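Local coordinates for Lysine/ornithine decarboxylase (PDB 5GJO), which decarboxylates both L-lysine and L-ornithine, with similar efficiency, to cadaverine and putrescine using pyridoxal 5'-phosphate as cofactor, at residues F37-A50 with F248-C262. The protein carries 2 engineered substitutions. Residues are numbered along the deposited sequence; the frame is centred on the assembly and turned at random.
Sequences FMRRHLPRAGVFYA and FPDTAVWTEPGRYMC. With PLP (pyridoxal-5'-phosphate), chain H.
Val47, Pro257 and Met38 meet in the close-packed part of this contact: Pro257 CG lies 3.8 Å from Val47 CG1 and just as near Met38 SD, and Met261 CE meets the same valine methyl tip to tip. Met38, with CG anti to the backbone N (chi1 -179°), leaves helix 28-41 toward the segment 248-262; its CE packs 3.8 Å from Tyr260 CD2, and SD approaches that ring obliquely in a Met-aromatic contact. Tyr49 packs on Met261, its CE1 3.6 Å from Met261 CB, while its hydroxyl is held by Asn54 O. Strands 45-50 and 252-255 are the first and last of the parallel barrel of this TIM-type fold, and their pairing closes the ring. Gly46 N donates to Val253 O, Gly46 O accepts from Thr255 N, and Phe48 N gives a nearly straight bond (172°) to Thr255 O. Just past strand 252-255, Pro257 O accepts from Ala50 N; beyond it, Gly258 N and Arg259 N hold the cofactor phosphate. On the face of the sheet away from Val47 and Thr255 lies Trp254, and the edge of the Phe48 ring meets its face in an offset edge-to-face pair, planes at 73°. The Arg44 end is more open to solvent. Its guanidinium, near the exposed Pro249, grips Phe248 O end-on, through NH1 (2.9 Å) and NH2 (3.1 Å), with Asp245 as a salt-bridge partner, and a water joins Arg44 O and NH1 to Val253 N.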
loop_
_atom_site.group_PDB
_atom_site.type_symbol
_atom_site.label_atom_id
_atom_site.label_comp_id
_atom_site.label_asym_id
_atom_site.label_seq_id
_atom_site.Cartn_x
_atom_site.Cartn_y
_atom_site.Cartn_z
ATOM N N PHE A 37 -24.077 -19.667 -4.808
ATOM C CA PHE A 37 -24.138 -20.258 -3.500
ATOM C C PHE A 37 -24.815 -19.278 -2.510
ATOM O O PHE A 37 -25.606 -19.692 -1.692
ATOM C CB PHE A 37 -22.725 -20.578 -3.036
ATOM C CG PHE A 37 -22.599 -21.220 -1.686
ATOM C CD1 PHE A 37 -22.486 -20.446 -0.566
ATOM C CD2 PHE A 37 -22.470 -22.603 -1.565
ATOM C CE1 PHE A 37 -22.300 -21.022 0.686
ATOM C CE2 PHE A 37 -22.240 -23.188 -0.319
ATOM C CZ PHE A 37 -22.157 -22.385 0.809
ATOM N N MET A 38 -24.456 -18.015 -2.573
ATOM C CA MET A 38 -25.070 -16.997 -1.673
ATOM C C MET A 38 -26.564 -16.838 -1.985
ATOM O O MET A 38 -27.378 -16.727 -1.099
ATOM C CB MET A 38 -24.360 -15.633 -1.744
ATOM C CG MET A 38 -24.970 -14.635 -0.817
ATOM S SD MET A 38 -23.852 -13.204 -0.609
ATOM C CE MET A 38 -22.795 -13.943 0.585
ATOM N N ARG A 39 -26.928 -16.821 -3.250
ATOM C CA ARG A 39 -28.351 -16.807 -3.663
ATOM C C ARG A 39 -29.123 -18.014 -3.161
ATOM O O ARG A 39 -30.289 -17.856 -2.778
ATOM C CB ARG A 39 -28.485 -16.623 -5.203
ATOM C CG ARG A 39 -27.990 -15.320 -5.803
ATOM C CD ARG A 39 -28.528 -14.050 -5.105
ATOM N NE ARG A 39 -29.969 -13.955 -5.328
ATOM C CZ ARG A 39 -30.917 -13.768 -4.410
ATOM N NH1 ARG A 39 -32.185 -13.693 -4.849
ATOM N NH2 ARG A 39 -30.660 -13.584 -3.119
ATOM N N ARG A 40 -28.510 -19.181 -3.213
ATOM C CA ARG A 40 -29.070 -20.412 -2.695
ATOM C C ARG A 40 -29.246 -20.490 -1.173
ATOM O O ARG A 40 -30.263 -20.923 -0.709
ATOM C CB ARG A 40 -28.220 -21.568 -3.187
ATOM C CG ARG A 40 -28.669 -22.958 -2.845
ATOM C CD ARG A 40 -27.607 -23.962 -3.298
ATOM N NE ARG A 40 -27.162 -23.678 -4.654
ATOM C CZ ARG A 40 -25.905 -23.521 -5.078
ATOM N NH1 ARG A 40 -25.708 -23.269 -6.346
ATOM N NH2 ARG A 40 -24.866 -23.634 -4.290
ATOM N N HIS A 41 -28.252 -20.044 -0.420
ATOM C CA HIS A 41 -28.257 -20.190 1.045
ATOM C C HIS A 41 -28.730 -18.966 1.774
ATOM O O HIS A 41 -29.100 -19.059 2.921
ATOM C CB HIS A 41 -26.867 -20.613 1.546
ATOM C CG HIS A 41 -26.475 -21.980 1.066
ATOM N ND1 HIS A 41 -27.133 -23.111 1.466
ATOM C CD2 HIS A 41 -25.567 -22.381 0.135
ATOM C CE1 HIS A 41 -26.632 -24.167 0.830
ATOM N NE2 HIS A 41 -25.692 -23.743 -0.004
ATOM N N LEU A 42 -28.700 -17.841 1.093
ATOM C CA LEU A 42 -29.135 -16.600 1.668
ATOM C C LEU A 42 -30.048 -15.906 0.660
ATOM O O LEU A 42 -29.797 -14.804 0.256
ATOM C CB LEU A 42 -27.897 -15.757 2.032
ATOM C CG LEU A 42 -28.063 -14.455 2.804
ATOM C CD1 LEU A 42 -28.883 -14.592 4.065
ATOM C CD2 LEU A 42 -26.704 -13.856 3.115
ATOM N N PRO A 43 -31.143 -16.574 0.290
ATOM C CA PRO A 43 -32.006 -15.990 -0.730
ATOM C C PRO A 43 -32.645 -14.655 -0.374
ATOM O O PRO A 43 -32.828 -13.812 -1.244
ATOM C CB PRO A 43 -33.029 -17.114 -0.991
ATOM C CG PRO A 43 -33.049 -17.928 0.237
ATOM C CD PRO A 43 -31.554 -17.929 0.649
ATOM N N ARG A 44 -32.940 -14.434 0.890
ATOM C CA ARG A 44 -33.594 -13.199 1.311
ATOM C C ARG A 44 -32.767 -11.917 1.088
ATOM O O ARG A 44 -33.326 -10.843 1.005
ATOM C CB ARG A 44 -34.074 -13.299 2.762
ATOM C CG ARG A 44 -35.292 -14.194 2.968
ATOM C CD ARG A 44 -36.510 -13.736 2.163
ATOM N NE ARG A 44 -36.730 -12.310 2.285
ATOM C CZ ARG A 44 -37.204 -11.712 3.369
ATOM N NH1 ARG A 44 -37.333 -10.402 3.389
ATOM N NH2 ARG A 44 -37.542 -12.413 4.425
ATOM N N ALA A 45 -31.443 -12.024 1.056
ATOM C CA ALA A 45 -30.603 -10.821 0.983
ATOM C C ALA A 45 -30.086 -10.646 -0.379
ATOM O O ALA A 45 -29.131 -11.360 -0.786
ATOM C CB ALA A 45 -29.455 -10.907 1.985
ATOM N N GLY A 46 -30.633 -9.634 -1.080
ATOM C CA GLY A 46 -30.159 -9.225 -2.373
ATOM C C GLY A 46 -28.733 -8.677 -2.296
ATOM O O GLY A 46 -28.369 -8.069 -1.332
ATOM N N VAL A 47 -27.919 -8.989 -3.300
ATOM C CA VAL A 47 -26.476 -8.678 -3.249
ATOM C C VAL A 47 -26.093 -7.317 -3.842
ATOM O O VAL A 47 -26.367 -6.995 -5.023
ATOM C CB VAL A 47 -25.705 -9.774 -3.976
ATOM C CG1 VAL A 47 -24.211 -9.493 -3.959
ATOM C CG2 VAL A 47 -25.970 -11.109 -3.353
ATOM N N PHE A 48 -25.439 -6.485 -3.049
ATOM C CA PHE A 48 -24.675 -5.327 -3.478
ATOM C C PHE A 48 -23.183 -5.674 -3.298
ATOM O O PHE A 48 -22.637 -5.608 -2.186
ATOM C CB PHE A 48 -24.929 -4.070 -2.609
ATOM C CG PHE A 48 -26.246 -3.384 -2.873
ATOM C CD1 PHE A 48 -27.406 -3.877 -2.365
ATOM C CD2 PHE A 48 -26.311 -2.282 -3.670
ATOM C CE1 PHE A 48 -28.639 -3.235 -2.610
ATOM C CE2 PHE A 48 -27.516 -1.611 -3.952
ATOM C CZ PHE A 48 -28.700 -2.095 -3.410
ATOM N N TYR A 49 -22.525 -6.067 -4.360
ATOM C CA TYR A 49 -21.123 -6.511 -4.267
ATOM C C TYR A 49 -20.235 -5.375 -3.880
ATOM O O TYR A 49 -20.219 -4.312 -4.521
ATOM C CB TYR A 49 -20.640 -7.111 -5.594
ATOM C CG TYR A 49 -19.127 -7.385 -5.636
ATOM C CD1 TYR A 49 -18.533 -8.188 -4.661
ATOM C CD2 TYR A 49 -18.323 -6.788 -6.542
ATOM C CE1 TYR A 49 -17.154 -8.366 -4.621
ATOM C CE2 TYR A 49 -16.939 -7.028 -6.586
ATOM C CZ TYR A 49 -16.360 -7.838 -5.632
ATOM O OH TYR A 49 -14.994 -8.037 -5.498
ATOM N N ALA A 50 -19.488 -5.585 -2.811
ATOM C CA ALA A 50 -18.530 -4.610 -2.276
ATOM C C ALA A 50 -17.223 -4.682 -3.054
ATOM O O ALA A 50 -16.304 -5.382 -2.765
ATOM C CB ALA A 50 -18.348 -4.699 -0.718
ATOM N N PHE A 248 -38.059 -10.365 9.451
ATOM C CA PHE A 248 -38.275 -9.403 8.397
ATOM C C PHE A 248 -38.951 -10.068 7.201
ATOM O O PHE A 248 -38.453 -9.979 6.045
ATOM C CB PHE A 248 -36.942 -8.724 7.977
ATOM C CG PHE A 248 -36.362 -7.852 9.046
ATOM C CD1 PHE A 248 -36.758 -6.523 9.160
ATOM C CD2 PHE A 248 -35.431 -8.365 9.953
ATOM C CE1 PHE A 248 -36.237 -5.716 10.140
ATOM C CE2 PHE A 248 -34.923 -7.535 10.996
ATOM C CZ PHE A 248 -35.306 -6.198 11.018
ATOM N N PRO A 249 -40.148 -10.635 7.393
ATOM C CA PRO A 249 -40.865 -11.278 6.267
ATOM C C PRO A 249 -41.263 -10.344 5.145
ATOM O O PRO A 249 -41.360 -10.743 3.975
ATOM C CB PRO A 249 -42.143 -11.855 6.941
ATOM C CG PRO A 249 -42.259 -11.179 8.217
ATOM C CD PRO A 249 -40.871 -10.776 8.671
ATOM N N ASP A 250 -41.499 -9.097 5.498
ATOM C CA ASP A 250 -42.022 -8.067 4.583
ATOM C C ASP A 250 -41.140 -6.872 4.351
ATOM O O ASP A 250 -41.576 -5.791 3.924
ATOM C CB ASP A 250 -43.387 -7.595 5.169
ATOM C CG ASP A 250 -44.343 -8.745 5.456
ATOM O OD1 ASP A 250 -44.436 -9.730 4.671
ATOM O OD2 ASP A 250 -44.961 -8.685 6.517
ATOM N N THR A 251 -39.849 -7.022 4.582
ATOM C CA THR A 251 -38.891 -5.961 4.340
ATOM C C THR A 251 -37.954 -6.417 3.169
ATOM O O THR A 251 -37.770 -7.582 3.058
ATOM C CB THR A 251 -38.127 -5.776 5.652
ATOM O OG1 THR A 251 -39.012 -5.188 6.639
ATOM C CG2 THR A 251 -36.969 -4.857 5.493
ATOM N N ALA A 252 -37.515 -5.480 2.355
ATOM C CA ALA A 252 -36.483 -5.676 1.293
ATOM C C ALA A 252 -35.139 -5.709 1.990
ATOM O O ALA A 252 -34.710 -4.713 2.560
ATOM C CB ALA A 252 -36.483 -4.601 0.231
ATOM N N VAL A 253 -34.540 -6.890 2.004
ATOM C CA VAL A 253 -33.246 -7.106 2.685
ATOM C C VAL A 253 -32.115 -7.322 1.712
ATOM O O VAL A 253 -32.294 -7.900 0.625
ATOM C CB VAL A 253 -33.328 -8.287 3.702
ATOM C CG1 VAL A 253 -32.049 -8.407 4.509
ATOM C CG2 VAL A 253 -34.560 -8.119 4.622
ATOM N N TRP A 254 -30.954 -6.805 2.106
ATOM C CA TRP A 254 -29.812 -6.740 1.240
ATOM C C TRP A 254 -28.525 -7.033 1.990
ATOM O O TRP A 254 -28.446 -6.979 3.232
ATOM C CB TRP A 254 -29.644 -5.339 0.636
ATOM C CG TRP A 254 -30.874 -4.847 0.051
ATOM C CD1 TRP A 254 -31.855 -4.114 0.688
ATOM C CD2 TRP A 254 -31.348 -5.105 -1.284
ATOM N NE1 TRP A 254 -32.918 -3.880 -0.214
ATOM C CE2 TRP A 254 -32.637 -4.497 -1.402
ATOM C CE3 TRP A 254 -30.834 -5.815 -2.371
ATOM C CZ2 TRP A 254 -33.360 -4.535 -2.575
ATOM C CZ3 TRP A 254 -31.595 -5.843 -3.591
ATOM C CH2 TRP A 254 -32.811 -5.207 -3.668
ATOM N N THR A 255 -27.518 -7.437 1.213
ATOM C CA THR A 255 -26.195 -7.716 1.797
ATOM C C THR A 255 -25.123 -7.105 0.939
ATOM O O THR A 255 -25.299 -6.945 -0.256
ATOM C CB THR A 255 -26.030 -9.261 2.023
ATOM O OG1 THR A 255 -24.738 -9.524 2.662
ATOM C CG2 THR A 255 -26.182 -10.040 0.686
ATOM N N GLU A 256 -23.971 -6.843 1.522
ATOM C CA GLU A 256 -22.847 -6.180 0.907
ATOM C C GLU A 256 -21.577 -7.047 1.030
ATOM O O GLU A 256 -20.556 -6.592 1.564
ATOM C CB GLU A 256 -22.590 -4.755 1.504
ATOM C CG GLU A 256 -23.748 -3.799 1.325
ATOM C CD GLU A 256 -23.505 -2.385 1.859
ATOM O OE1 GLU A 256 -22.321 -2.095 2.136
ATOM O OE2 GLU A 256 -24.509 -1.574 1.970
ATOM N N PRO A 257 -21.589 -8.279 0.536
ATOM C CA PRO A 257 -20.370 -9.081 0.594
ATOM C C PRO A 257 -19.261 -8.494 -0.285
ATOM O O PRO A 257 -19.497 -8.137 -1.471
ATOM C CB PRO A 257 -20.812 -10.442 0.022
ATOM C CG PRO A 257 -21.882 -10.004 -0.991
ATOM C CD PRO A 257 -22.658 -9.035 -0.108
ATOM N N GLY A 258 -18.038 -8.388 0.268
ATOM C CA GLY A 258 -16.837 -8.076 -0.484
ATOM C C GLY A 258 -15.928 -9.329 -0.543
ATOM O O GLY A 258 -15.874 -10.011 -1.563
ATOM N N ARG A 259 -15.233 -9.603 0.568
ATOM C CA ARG A 259 -14.189 -10.654 0.634
ATOM C C ARG A 259 -14.611 -11.975 0.035
ATOM O O ARG A 259 -13.855 -12.638 -0.687
ATOM C CB ARG A 259 -13.775 -10.878 2.104
ATOM C CG ARG A 259 -12.478 -11.656 2.239
ATOM C CD ARG A 259 -12.275 -11.976 3.713
ATOM N NE ARG A 259 -12.059 -10.794 4.529
ATOM C CZ ARG A 259 -10.937 -10.115 4.640
ATOM N NH1 ARG A 259 -9.827 -10.481 4.016
ATOM N NH2 ARG A 259 -10.905 -9.066 5.470
ATOM N N TYR A 260 -15.816 -12.367 0.367
ATOM C CA TYR A 260 -16.311 -13.689 0.038
ATOM C C TYR A 260 -16.414 -13.913 -1.484
ATOM O O TYR A 260 -16.188 -14.992 -1.952
ATOM C CB TYR A 260 -17.657 -13.963 0.752
ATOM C CG TYR A 260 -18.473 -15.058 0.111
ATOM C CD1 TYR A 260 -18.278 -16.381 0.423
ATOM C CD2 TYR A 260 -19.376 -14.759 -0.880
ATOM C CE1 TYR A 260 -19.003 -17.377 -0.211
ATOM C CE2 TYR A 260 -20.100 -15.748 -1.519
ATOM C CZ TYR A 260 -19.914 -17.056 -1.177
ATOM O OH TYR A 260 -20.624 -18.022 -1.826
ATOM N N MET A 261 -16.835 -12.896 -2.218
ATOM C CA MET A 261 -17.243 -13.109 -3.600
ATOM C C MET A 261 -16.064 -13.600 -4.453
ATOM O O MET A 261 -16.266 -14.514 -5.246
ATOM C CB MET A 261 -17.869 -11.842 -4.197
ATOM C CG MET A 261 -18.723 -12.077 -5.430
ATOM S SD MET A 261 -20.127 -13.146 -5.058
ATOM C CE MET A 261 -21.155 -12.107 -4.020
ATOM N N CYS A 262 -14.864 -13.030 -4.273
ATOM C CA CYS A 262 -13.723 -13.416 -5.121
ATOM C C CYS A 262 -12.582 -14.042 -4.359
ATOM O O CYS A 262 -11.599 -14.411 -4.977
ATOM C CB CYS A 262 -13.217 -12.226 -5.917
ATOM S SG CYS A 262 -14.489 -11.243 -6.700
HETATM N N1 PLP H . -19.747 -3.058 2.615
HETATM C C2 PLP H . -19.177 -2.091 3.374
HETATM C C2A PLP H . -19.923 -0.813 3.646
HETATM C C3 PLP H . -17.818 -2.290 3.939
HETATM O O3 PLP H . -17.225 -1.333 4.705
HETATM C C4 PLP H . -17.133 -3.567 3.638
HETATM C C4A PLP H . -15.777 -3.857 4.156
HETATM O O4A PLP H . -15.031 -2.941 4.458
HETATM C C5 PLP H . -17.865 -4.543 2.795
HETATM C C6 PLP H . -19.140 -4.224 2.332
HETATM C C5A PLP H . -17.234 -5.870 2.443
HETATM O O4P PLP H . -16.793 -6.517 3.634
HETATM P P PLP H . -16.291 -8.046 3.595
HETATM O O1P PLP H . -17.510 -8.818 3.151
HETATM O O2P PLP H . -15.860 -8.325 5.015
HETATM O O3P PLP H . -15.162 -8.033 2.592
HETATM O O HOH W 1 -35.618 -9.489 1.012
HETATM O O HOH W 2 -13.884 -10.493 -3.435
#